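Local atomic coordinates of pollen-specific leucine-rich repeat extensin-like protein 1 (Arabidopsis thaliana, PDB entry 6TME), a protein that probably binds a secreted signalling peptide in the cell wall of pollen tubes through its leucine-rich repeat domain. Residues Leu51-Lys55 / Tyr107-Leu112; Val93-Ile97 / Asp117-His122; Asp98-Ile104 / His122-Phe128; Leu180-Asp186 / Pro204-Ser210. All blocks are in the same frame, centred on the assembly; numbering follows the deposited sequence.

Contact 1 (Leu51-Lys55 / Tyr107-Leu112); sequences LQAWK and YLPPEL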
# COMPACT_ATOMS: atom_id res chain seq x y z
N LEU A 51 -23.66 -17.16 0.37
CA LEU A 51 -22.51 -18.03 0.17
C LEU A 51 -22.79 -19.06 -0.91
O LEU A 51 -21.88 -19.44 -1.65
CB LEU A 51 -22.10 -18.70 1.47
CG LEU A 51 -21.56 -17.73 2.53
CD1 LEU A 51 -21.57 -18.41 3.92
CD2 LEU A 51 -20.18 -17.19 2.16
N GLN A 52 -24.04 -19.54 -1.00
CA GLN A 52 -24.38 -20.47 -2.07
C GLN A 52 -24.38 -19.78 -3.44
O GLN A 52 -23.99 -20.39 -4.44
CB GLN A 52 -25.74 -21.15 -1.82
CG GLN A 52 -25.75 -22.21 -0.69
CD GLN A 52 -24.74 -23.32 -0.94
OE1 GLN A 52 -24.56 -23.76 -2.06
NE2 GLN A 52 -24.07 -23.78 0.12
N ALA A 53 -24.82 -18.51 -3.50
CA ALA A 53 -24.70 -17.79 -4.77
C ALA A 53 -23.23 -17.62 -5.15
O ALA A 53 -22.89 -17.68 -6.34
CB ALA A 53 -25.40 -16.43 -4.69
N TRP A 54 -22.35 -17.45 -4.16
CA TRP A 54 -20.92 -17.28 -4.45
C TRP A 54 -20.31 -18.59 -4.96
O TRP A 54 -19.59 -18.60 -5.97
CB TRP A 54 -20.19 -16.78 -3.21
CG TRP A 54 -18.89 -16.08 -3.49
CD1 TRP A 54 -18.38 -15.75 -4.72
CD2 TRP A 54 -17.93 -15.64 -2.52
NE1 TRP A 54 -17.16 -15.14 -4.57
CE2 TRP A 54 -16.86 -15.05 -3.24
CE3 TRP A 54 -17.85 -15.71 -1.12
CZ2 TRP A 54 -15.73 -14.52 -2.60
CZ3 TRP A 54 -16.74 -15.17 -0.48
CH2 TRP A 54 -15.69 -14.59 -1.22
N LYS A 55 -20.60 -19.70 -4.27
CA LYS A 55 -20.11 -21.01 -4.69
C LYS A 55 -20.56 -21.38 -6.10
O LYS A 55 -19.81 -22.02 -6.84
CB LYS A 55 -20.57 -22.06 -3.68
CG LYS A 55 -20.12 -23.49 -3.97
CD LYS A 55 -20.78 -24.46 -2.99
CE LYS A 55 -20.16 -25.87 -3.05
NZ LYS A 55 -20.93 -26.81 -2.14
N TYR A 107 -16.01 -14.92 -9.52
CA TYR A 107 -16.27 -13.50 -9.40
C TYR A 107 -17.11 -13.28 -8.15
O TYR A 107 -17.54 -14.24 -7.50
CB TYR A 107 -16.98 -12.95 -10.64
CG TYR A 107 -18.38 -13.47 -10.87
CD1 TYR A 107 -18.60 -14.74 -11.41
CD2 TYR A 107 -19.50 -12.69 -10.56
CE1 TYR A 107 -19.87 -15.21 -11.66
CE2 TYR A 107 -20.79 -13.16 -10.79
CZ TYR A 107 -20.96 -14.42 -11.35
OH TYR A 107 -22.23 -14.91 -11.58
N LEU A 108 -17.34 -12.01 -7.79
CA LEU A 108 -18.11 -11.71 -6.59
C LEU A 108 -19.51 -11.30 -7.01
O LEU A 108 -19.68 -10.21 -7.57
CB LEU A 108 -17.46 -10.61 -5.75
CG LEU A 108 -15.96 -10.56 -5.38
CD1 LEU A 108 -15.72 -9.44 -4.34
CD2 LEU A 108 -15.43 -11.87 -4.87
N PRO A 109 -20.53 -12.10 -6.72
CA PRO A 109 -21.87 -11.80 -7.21
C PRO A 109 -22.55 -10.75 -6.34
O PRO A 109 -22.17 -10.55 -5.18
CB PRO A 109 -22.59 -13.16 -7.13
CG PRO A 109 -21.89 -13.89 -6.02
CD PRO A 109 -20.44 -13.41 -6.06
N PRO A 110 -23.56 -10.06 -6.88
CA PRO A 110 -24.30 -9.07 -6.09
C PRO A 110 -24.81 -9.60 -4.78
O PRO A 110 -24.93 -8.84 -3.82
CB PRO A 110 -25.47 -8.69 -7.01
CG PRO A 110 -25.00 -9.02 -8.37
CD PRO A 110 -24.13 -10.23 -8.23
N GLU A 111 -25.12 -10.90 -4.72
CA GLU A 111 -25.75 -11.47 -3.53
C GLU A 111 -24.85 -11.37 -2.31
O GLU A 111 -25.35 -11.42 -1.18
CB GLU A 111 -26.14 -12.94 -3.79
CG GLU A 111 -27.37 -13.12 -4.67
CD GLU A 111 -27.12 -12.84 -6.16
OE1 GLU A 111 -25.96 -12.62 -6.57
OE2 GLU A 111 -28.11 -12.83 -6.92
N LEU A 112 -23.53 -11.22 -2.49
CA LEU A 112 -22.65 -11.01 -1.35
C LEU A 112 -23.07 -9.78 -0.55
O LEU A 112 -22.71 -9.67 0.63
CB LEU A 112 -21.20 -10.89 -1.81
CG LEU A 112 -20.65 -12.19 -2.43
CD1 LEU A 112 -19.21 -12.09 -2.87
CD2 LEU A 112 -20.84 -13.37 -1.47

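Contact 2 (Val93-Ile97 / Asp117-His122); sequences VVAGI and DVALFH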
# COMPACT_ATOMS: atom_id res chain seq x y z
N VAL A 93 -23.60 -14.07 14.04
CA VAL A 93 -23.52 -13.44 12.73
C VAL A 93 -22.25 -13.88 12.01
O VAL A 93 -21.27 -14.29 12.64
CB VAL A 93 -23.54 -11.88 12.81
CG1 VAL A 93 -24.76 -11.37 13.58
CG2 VAL A 93 -22.24 -11.34 13.40
N VAL A 94 -22.29 -13.83 10.68
CA VAL A 94 -21.10 -14.01 9.85
C VAL A 94 -20.37 -12.67 9.81
O VAL A 94 -20.86 -11.70 9.22
CB VAL A 94 -21.46 -14.49 8.43
CG1 VAL A 94 -20.22 -14.46 7.53
CG2 VAL A 94 -22.04 -15.91 8.47
N ALA A 95 -19.20 -12.62 10.43
CA ALA A 95 -18.47 -11.37 10.64
C ALA A 95 -17.23 -11.29 9.79
O ALA A 95 -16.67 -10.19 9.65
CB ALA A 95 -18.07 -11.23 12.12
N GLY A 96 -16.80 -12.40 9.22
CA GLY A 96 -15.55 -12.43 8.51
C GLY A 96 -15.52 -13.47 7.42
O GLY A 96 -16.13 -14.54 7.52
N ILE A 97 -14.83 -13.14 6.34
CA ILE A 97 -14.54 -14.04 5.25
C ILE A 97 -13.04 -14.00 5.05
O ILE A 97 -12.45 -12.92 5.02
CB ILE A 97 -15.29 -13.62 3.98
CG1 ILE A 97 -16.80 -13.66 4.23
CG2 ILE A 97 -14.82 -14.45 2.80
CD1 ILE A 97 -17.39 -15.05 4.23
N ASP A 117 -23.22 -8.28 8.08
CA ASP A 117 -22.45 -8.19 9.31
C ASP A 117 -20.95 -8.31 9.08
O ASP A 117 -20.18 -8.25 10.05
CB ASP A 117 -22.92 -9.27 10.30
CG ASP A 117 -24.41 -9.14 10.63
OD1 ASP A 117 -24.82 -8.01 11.00
OD2 ASP A 117 -25.17 -10.13 10.46
N VAL A 118 -20.51 -8.51 7.84
CA VAL A 118 -19.09 -8.76 7.59
C VAL A 118 -18.30 -7.48 7.79
O VAL A 118 -18.66 -6.41 7.27
CB VAL A 118 -18.89 -9.34 6.19
CG1 VAL A 118 -17.44 -9.23 5.79
CG2 VAL A 118 -19.31 -10.78 6.16
N ALA A 119 -17.24 -7.56 8.58
CA ALA A 119 -16.30 -6.48 8.76
C ALA A 119 -14.91 -6.84 8.27
O ALA A 119 -14.07 -5.93 8.08
CB ALA A 119 -16.21 -6.07 10.23
N LEU A 120 -14.64 -8.11 8.04
CA LEU A 120 -13.34 -8.57 7.61
C LEU A 120 -13.53 -9.35 6.33
O LEU A 120 -14.32 -10.30 6.29
CB LEU A 120 -12.69 -9.41 8.70
CG LEU A 120 -11.30 -10.00 8.50
CD1 LEU A 120 -10.73 -10.10 9.89
CD2 LEU A 120 -11.35 -11.40 7.82
N PHE A 121 -12.81 -8.96 5.28
CA PHE A 121 -12.91 -9.64 3.99
C PHE A 121 -11.50 -9.78 3.41
O PHE A 121 -10.92 -8.81 2.90
CB PHE A 121 -13.85 -8.87 3.07
CG PHE A 121 -14.19 -9.59 1.81
CD1 PHE A 121 -15.25 -10.50 1.77
CD2 PHE A 121 -13.47 -9.37 0.65
CE1 PHE A 121 -15.58 -11.17 0.60
CE2 PHE A 121 -13.80 -10.02 -0.53
CZ PHE A 121 -14.85 -10.94 -0.55
N HIS A 122 -10.93 -10.99 3.53
CA HIS A 122 -9.58 -11.28 3.06
C HIS A 122 -9.67 -12.31 1.93
O HIS A 122 -10.03 -13.46 2.18
CB HIS A 122 -8.69 -11.82 4.19
CG HIS A 122 -8.53 -10.88 5.35
ND1 HIS A 122 -7.98 -11.28 6.55
CD2 HIS A 122 -8.85 -9.57 5.49
CE1 HIS A 122 -7.97 -10.25 7.39
NE2 HIS A 122 -8.50 -9.21 6.77
O HOH W 1 -24.71 -12.68 9.55

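Contact 3 (Asp98-Ile104 / His122-Phe128); sequences DLNHADI and HVNSNRF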
# COMPACT_ATOMS: atom_id res chain seq x y z
N ASP A 98 -12.41 -15.17 4.98
CA ASP A 98 -10.97 -15.22 4.77
C ASP A 98 -10.68 -16.45 3.93
O ASP A 98 -10.69 -17.57 4.44
CB ASP A 98 -10.20 -15.24 6.08
CG ASP A 98 -8.70 -15.03 5.87
OD1 ASP A 98 -8.18 -15.31 4.75
OD2 ASP A 98 -8.02 -14.57 6.82
N LEU A 99 -10.40 -16.21 2.64
CA LEU A 99 -10.01 -17.21 1.65
C LEU A 99 -8.59 -16.95 1.13
O LEU A 99 -8.26 -17.36 0.01
CB LEU A 99 -11.02 -17.22 0.50
CG LEU A 99 -12.47 -17.50 0.92
CD1 LEU A 99 -13.49 -17.27 -0.24
CD2 LEU A 99 -12.58 -18.93 1.48
N ASN A 100 -7.75 -16.27 1.91
CA ASN A 100 -6.39 -15.96 1.47
C ASN A 100 -5.70 -17.19 0.93
O ASN A 100 -5.70 -18.25 1.57
CB ASN A 100 -5.56 -15.36 2.62
CG ASN A 100 -5.85 -13.91 2.85
OD1 ASN A 100 -6.56 -13.27 2.08
ND2 ASN A 100 -5.31 -13.38 3.92
N HIS A 101 -5.16 -17.06 -0.28
CA HIS A 101 -4.34 -18.09 -0.93
C HIS A 101 -5.12 -19.30 -1.42
O HIS A 101 -4.52 -20.33 -1.71
CB HIS A 101 -3.22 -18.56 -0.01
CG HIS A 101 -2.26 -17.48 0.36
ND1 HIS A 101 -2.32 -16.80 1.55
CD2 HIS A 101 -1.24 -16.92 -0.34
CE1 HIS A 101 -1.37 -15.89 1.59
NE2 HIS A 101 -0.70 -15.94 0.46
N ALA A 102 -6.46 -19.22 -1.51
CA ALA A 102 -7.21 -20.36 -2.04
C ALA A 102 -7.17 -20.45 -3.57
O ALA A 102 -7.61 -21.46 -4.12
CB ALA A 102 -8.66 -20.33 -1.55
N ASP A 103 -6.66 -19.44 -4.27
CA ASP A 103 -6.47 -19.50 -5.73
C ASP A 103 -7.77 -19.78 -6.49
O ASP A 103 -7.76 -20.41 -7.56
CB ASP A 103 -5.40 -20.54 -6.09
CG ASP A 103 -4.88 -20.38 -7.51
OD1 ASP A 103 -4.66 -19.23 -7.95
OD2 ASP A 103 -4.70 -21.41 -8.19
N ILE A 104 -8.90 -19.29 -5.98
CA ILE A 104 -10.22 -19.57 -6.56
C ILE A 104 -10.47 -18.66 -7.76
O ILE A 104 -10.41 -17.43 -7.64
CB ILE A 104 -11.32 -19.39 -5.49
CG1 ILE A 104 -11.13 -20.38 -4.35
CG2 ILE A 104 -12.70 -19.54 -6.09
CD1 ILE A 104 -11.90 -20.01 -3.09
N HIS A 122 -10.93 -10.99 3.53
CA HIS A 122 -9.58 -11.28 3.06
C HIS A 122 -9.67 -12.31 1.93
O HIS A 122 -10.03 -13.46 2.18
CB HIS A 122 -8.69 -11.82 4.19
CG HIS A 122 -8.53 -10.88 5.35
ND1 HIS A 122 -7.98 -11.28 6.55
CD2 HIS A 122 -8.85 -9.57 5.49
CE1 HIS A 122 -7.97 -10.25 7.39
NE2 HIS A 122 -8.50 -9.21 6.77
N VAL A 123 -9.35 -11.91 0.70
CA VAL A 123 -9.28 -12.87 -0.41
C VAL A 123 -7.98 -12.69 -1.19
O VAL A 123 -7.96 -12.87 -2.42
CB VAL A 123 -10.52 -12.79 -1.34
CG1 VAL A 123 -11.80 -13.31 -0.58
CG2 VAL A 123 -10.75 -11.40 -1.86
N ASN A 124 -6.88 -12.41 -0.49
CA ASN A 124 -5.58 -12.31 -1.15
C ASN A 124 -5.23 -13.58 -1.91
O ASN A 124 -5.43 -14.70 -1.43
CB ASN A 124 -4.47 -12.02 -0.14
CG ASN A 124 -3.06 -12.17 -0.78
OD1 ASN A 124 -2.52 -13.27 -0.87
ND2 ASN A 124 -2.50 -11.07 -1.28
N SER A 125 -4.66 -13.38 -3.10
CA SER A 125 -4.12 -14.46 -3.94
C SER A 125 -5.21 -15.47 -4.30
O SER A 125 -5.08 -16.67 -4.05
CB SER A 125 -2.93 -15.15 -3.27
OG SER A 125 -1.85 -14.23 -3.08
N ASN A 126 -6.29 -14.97 -4.87
CA ASN A 126 -7.27 -15.79 -5.56
C ASN A 126 -7.29 -15.36 -7.02
O ASN A 126 -6.50 -14.52 -7.45
CB ASN A 126 -8.64 -15.70 -4.91
CG ASN A 126 -8.74 -16.54 -3.65
OD1 ASN A 126 -9.02 -17.75 -3.71
ND2 ASN A 126 -8.46 -15.93 -2.51
N ARG A 127 -8.21 -15.92 -7.79
CA ARG A 127 -8.36 -15.47 -9.16
C ARG A 127 -9.76 -14.92 -9.37
O ARG A 127 -10.46 -15.31 -10.31
CB ARG A 127 -8.04 -16.60 -10.14
CG ARG A 127 -6.55 -16.93 -10.18
CD ARG A 127 -6.30 -18.25 -10.87
NE ARG A 127 -7.05 -19.31 -10.20
CZ ARG A 127 -7.27 -20.51 -10.73
NH1 ARG A 127 -6.79 -20.78 -11.93
NH2 ARG A 127 -7.97 -21.42 -10.05
N PHE A 128 -10.19 -14.05 -8.46
CA PHE A 128 -11.50 -13.45 -8.57
C PHE A 128 -11.46 -12.37 -9.64
O PHE A 128 -10.60 -11.49 -9.62
CB PHE A 128 -11.98 -12.91 -7.23
CG PHE A 128 -12.41 -13.99 -6.27
CD1 PHE A 128 -13.43 -14.88 -6.62
CD2 PHE A 128 -11.77 -14.16 -5.03
CE1 PHE A 128 -13.82 -15.92 -5.74
CE2 PHE A 128 -12.16 -15.17 -4.14
CZ PHE A 128 -13.19 -16.06 -4.51

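Contact 4 (Leu180-Asp186 / Pro204-Ser210); sequences LPPEIFD and PETIGKS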
# COMPACT_ATOMS: atom_id res chain seq x y z
N LEU A 180 -7.47 8.14 -10.01
CA LEU A 180 -7.68 7.81 -8.61
C LEU A 180 -8.69 8.78 -8.00
O LEU A 180 -8.52 9.99 -8.11
CB LEU A 180 -6.37 7.89 -7.86
CG LEU A 180 -6.24 7.24 -6.51
CD1 LEU A 180 -6.53 5.78 -6.70
CD2 LEU A 180 -4.80 7.48 -6.00
N PRO A 181 -9.75 8.29 -7.35
CA PRO A 181 -10.73 9.21 -6.73
C PRO A 181 -10.08 10.00 -5.61
O PRO A 181 -9.67 9.43 -4.59
CB PRO A 181 -11.81 8.26 -6.17
CG PRO A 181 -11.56 6.93 -6.84
CD PRO A 181 -10.09 6.88 -7.15
N PRO A 182 -9.96 11.33 -5.77
CA PRO A 182 -9.29 12.12 -4.72
C PRO A 182 -9.94 11.94 -3.36
O PRO A 182 -9.24 11.97 -2.34
CB PRO A 182 -9.40 13.57 -5.22
CG PRO A 182 -9.67 13.46 -6.72
CD PRO A 182 -10.44 12.15 -6.90
N GLU A 183 -11.25 11.73 -3.31
CA GLU A 183 -11.90 11.61 -2.01
C GLU A 183 -11.41 10.41 -1.20
O GLU A 183 -11.69 10.36 -0.00
CB GLU A 183 -13.42 11.56 -2.20
CG GLU A 183 -13.93 10.47 -3.15
CD GLU A 183 -14.06 10.94 -4.61
OE1 GLU A 183 -13.32 11.86 -5.01
OE2 GLU A 183 -14.92 10.39 -5.34
N ILE A 184 -10.66 9.47 -1.80
CA ILE A 184 -10.15 8.32 -1.06
C ILE A 184 -9.29 8.77 0.12
O ILE A 184 -9.27 8.10 1.17
CB ILE A 184 -9.37 7.35 -1.97
CG1 ILE A 184 -9.08 6.04 -1.25
CG2 ILE A 184 -8.01 7.92 -2.32
CD1 ILE A 184 -10.29 5.20 -0.98
N PHE A 185 -8.58 9.89 -0.00
CA PHE A 185 -7.75 10.36 1.10
C PHE A 185 -8.54 11.12 2.16
O PHE A 185 -7.97 11.47 3.20
CB PHE A 185 -6.58 11.21 0.55
CG PHE A 185 -5.64 10.40 -0.29
CD1 PHE A 185 -4.87 9.40 0.29
CD2 PHE A 185 -5.59 10.55 -1.66
CE1 PHE A 185 -4.03 8.60 -0.47
CE2 PHE A 185 -4.76 9.75 -2.43
CZ PHE A 185 -3.98 8.77 -1.83
N ASP A 186 -9.85 11.34 1.93
CA ASP A 186 -10.73 11.91 2.96
C ASP A 186 -11.22 10.85 3.95
O ASP A 186 -11.55 11.20 5.09
CB ASP A 186 -11.95 12.59 2.33
CG ASP A 186 -11.59 13.66 1.32
OD1 ASP A 186 -10.64 14.43 1.56
OD2 ASP A 186 -12.26 13.71 0.26
N PRO A 204 -3.76 12.88 -6.23
CA PRO A 204 -4.73 13.92 -5.86
C PRO A 204 -4.14 14.93 -4.89
O PRO A 204 -3.39 14.59 -3.98
CB PRO A 204 -5.86 13.12 -5.22
CG PRO A 204 -5.67 11.72 -5.72
CD PRO A 204 -4.21 11.53 -5.87
N GLU A 205 -4.54 16.20 -5.07
CA GLU A 205 -4.18 17.24 -4.12
C GLU A 205 -4.66 16.93 -2.71
O GLU A 205 -4.15 17.51 -1.75
CB GLU A 205 -4.76 18.58 -4.58
CG GLU A 205 -4.12 19.12 -5.86
CD GLU A 205 -2.69 19.61 -5.63
OE1 GLU A 205 -2.36 19.95 -4.47
OE2 GLU A 205 -1.91 19.66 -6.61
N THR A 206 -5.64 16.03 -2.56
CA THR A 206 -6.21 15.69 -1.27
C THR A 206 -5.30 14.80 -0.42
O THR A 206 -5.62 14.56 0.75
CB THR A 206 -7.52 14.96 -1.47
OG1 THR A 206 -7.29 13.89 -2.39
CG2 THR A 206 -8.57 15.90 -2.04
N ILE A 207 -4.19 14.31 -0.98
CA ILE A 207 -3.33 13.39 -0.24
C ILE A 207 -2.97 13.91 1.14
O ILE A 207 -2.83 13.13 2.09
CB ILE A 207 -2.07 13.08 -1.07
CG1 ILE A 207 -1.33 11.91 -0.45
CG2 ILE A 207 -1.17 14.31 -1.17
CD1 ILE A 207 -0.18 11.45 -1.29
N GLY A 208 -2.84 15.24 1.30
CA GLY A 208 -2.50 15.79 2.60
C GLY A 208 -3.54 15.57 3.66
O GLY A 208 -3.25 15.74 4.86
N LYS A 209 -4.77 15.21 3.26
CA LYS A 209 -5.82 14.92 4.23
C LYS A 209 -5.67 13.54 4.85
O LYS A 209 -6.25 13.29 5.91
CB LYS A 209 -7.21 15.05 3.59
CG LYS A 209 -7.58 16.46 3.10
CD LYS A 209 -7.92 17.40 4.24
CE LYS A 209 -8.48 18.73 3.75
NZ LYS A 209 -8.59 19.72 4.86
N SER A 210 -4.90 12.64 4.23
CA SER A 210 -4.92 11.25 4.67
C SER A 210 -4.30 11.11 6.06
O SER A 210 -3.37 11.83 6.43
CB SER A 210 -4.19 10.34 3.68
OG SER A 210 -2.81 10.18 3.99

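Contact 1 (Leu51-Lys55 / Tyr107-Leu112)
W54 leaves helix 43-56 and lays its indole among Y107, L108, P109 and L112. Its CG stands opposite the backbone N, with chi1 at -158°, and this turns the ring from the helix flank into the loop. L112 covers one face. The methyl L112 CD1 sits 3.8 Å from the centroid of the five-membered ring of W54, 11° off its normal, in a CH-pi contact. L112 CD2 lies over the same face, 3.8 Å from W54 CE3. L108 runs beside the indole and points the same way, with CD2 3.5 Å from W54 CZ2. P109 crosses at about a right angle and brings CD to 3.4 Å from W54 CD1. At the ring edge, W54 NE1 gives a weak, bent hydrogen bond to Y107 O (3.1 Å, 121°). One residue earlier, A53 CB meets E111 CB at 3.7 Å. The E111 chain bends at chi2, and its CG also lies near A53 CB. Replacing W54 by an alanine would probably open a gap under the L112 and L108 methyls and leave Y107 O without this N-H. F58 meets the indole edge-to-face, and I97 and L99 also touch it. The helix lies in the leucine-rich repeat N-terminal domain range. A helix covering the first turns of the solenoid is consistent with an N-terminal cap.

Contact 2 (Val93-Ile97 / Asp117-His122)
The F121 ring lies alongside I97, with F121 CD1 3.8 Å from I97 CB at an oblique angle. F121 CG is anti to its backbone N (chi1 -171°), which lays the ring there. The two side chains point the same way, into the interior, and the F121 ring also meets F145. The H122 imidazole carries the methyl L120 CD2 over the centre of one face, 3.5 Å above the plane. That methyl also lies 3.4 Å from I97 O. An aromatic side chain of the bound partner protein stacks with the H122 ring, and H122 NE2 is bonded to E144. The D117 carboxylate presses on V93, with OD2 3.4 Å from V93 CB. These groups flank two parallel strands, 92-98 and 120-122, whose short segments run at 23° to each other. They open the parallel strand array on the concave side of the leucine-rich repeat solenoid, and the partner protein touches this side. I97 N bonds to L120 O and H122 N to I97 O, both at 2.9 Å. A95 O accepts A119 N at 2.9 Å, and L120 N weakly. A95 and G96 both pair with F81 on strand 80-85, which makes a classic bulge. V94 and V118 lie side by side, with CG1 of V94 against CG2 of V118. A water accepts from V94 N and donates to D117 OD2 at 2.7 Å. With a glycine in place of V93, the D117 carboxylate would lose the carbon surface beside it and would probably be left to the water to hold it on this side.

Contact 3 (Asp98-Ile104 / His122-Phe128)
D98 pairs with H122 in a parallel bridge, L99 N bonding to H122 O at 2.8 Å, and a type II turn from L99 to A102 then carries the chain on beside 124-126. N126 is the central side chain. Its ND2 points at L99 O (2.9 Å, 172°), which lies in the amide plane, and it also reaches V123 O. Its OD1 accepts I104 N at 2.7 Å on a lone pair. A102 N meets L99 O from the opposite face of that carbonyl, giving L99 O two donors. N126 thus fits the consensus asparagine of the leucine-rich repeat, its amide bonding to backbone of the preceding loop at L99 O and I104 N. N150 makes the same kind of bond to V123 O. N100 OD1 accepts N124 N at 2.7 Å. The D98 carboxylate stands 79° to the H122 ring and receives a weak bond from ND1, while H122 NE2 is bonded to E144. D98 OD2 is also held by backbone of the partner chain, and D98 OD1 accepts N100 N, forming an Asx turn. R127 bends at chi3 (-56°) and grips D103 O with NE and NH2, the latter at 2.7 Å. The D103 carboxylate stacks on the guanidinium. OD1 of D103 is 3.3 Å from NE of R127, well out of that plane, so this contact is of charges alone, with no N-H aimed at OD1. R127 NH2 also bonds to S60. I104 CG2 packs on F128 CE1 at 3.8 Å, and I104 O lies over the centre of the F128 ring.

Contact 4 (Leu180-Asp186 / Pro204-Ser210)
The F185 ring is the apolar centre. I207 lies over one face, with its CA 4.2 Å from the ring centroid in a CH-pi contact. I184 CG2, of the same turn as F185, covers the opposite face. P204 comes to the ring edge in plane, with CG 3.9 Å from F185 CE2. S210 CB approaches obliquely, 3.6 Å from F185 CD1. Further out, P182 and P204 cross at about a right angle, their CB atoms 3.6 Å apart. L180 CD2 adds a looser touch on P204 CD. The two segments each include a short 3-10 turn, 182-185 and 207-209, on the side of the solenoid away from the concave strands. At the polar edge, T206 OG1 donates to P182 O at 2.7 Å. The T206 hydroxyl sits between its backbone N and carbonyl carbon, at chi1 51°, and so faces the proline carbonyl. F185 N reaches P182 O from the opposite face, so two donors grip this oxygen. Outermost, D186 OD1 lies 4.0 Å from the aliphatic K209 CG, while the charged ends of the two residues remain apart. Cohesion between these turns therefore rests mainly on one sandwiched phenylalanine and two prolines, with a single threonine bond fixing the edge.

Contacts 1, 2 and 3 form one cluster at the N-terminal end of the solenoid, their centres 14 to 15 Å apart. Their segments alternate along the chain, so the N-terminal region is tied together by interleaved pieces. W54 of contact 1 touches I97 and F121 of contact 2, and L99 and F128 of contact 3. Contacts 2 and 3 share H122, where strand 120-122 passes into the following turn. Contact 4 comes later in the chain and stands alone, its centre 27 to 31 Å from the others. The partner protein touches contacts 2 and 3 but not contacts 1 and 4. This is consistent with recognition of the partner by the concave strands and adjoining turns.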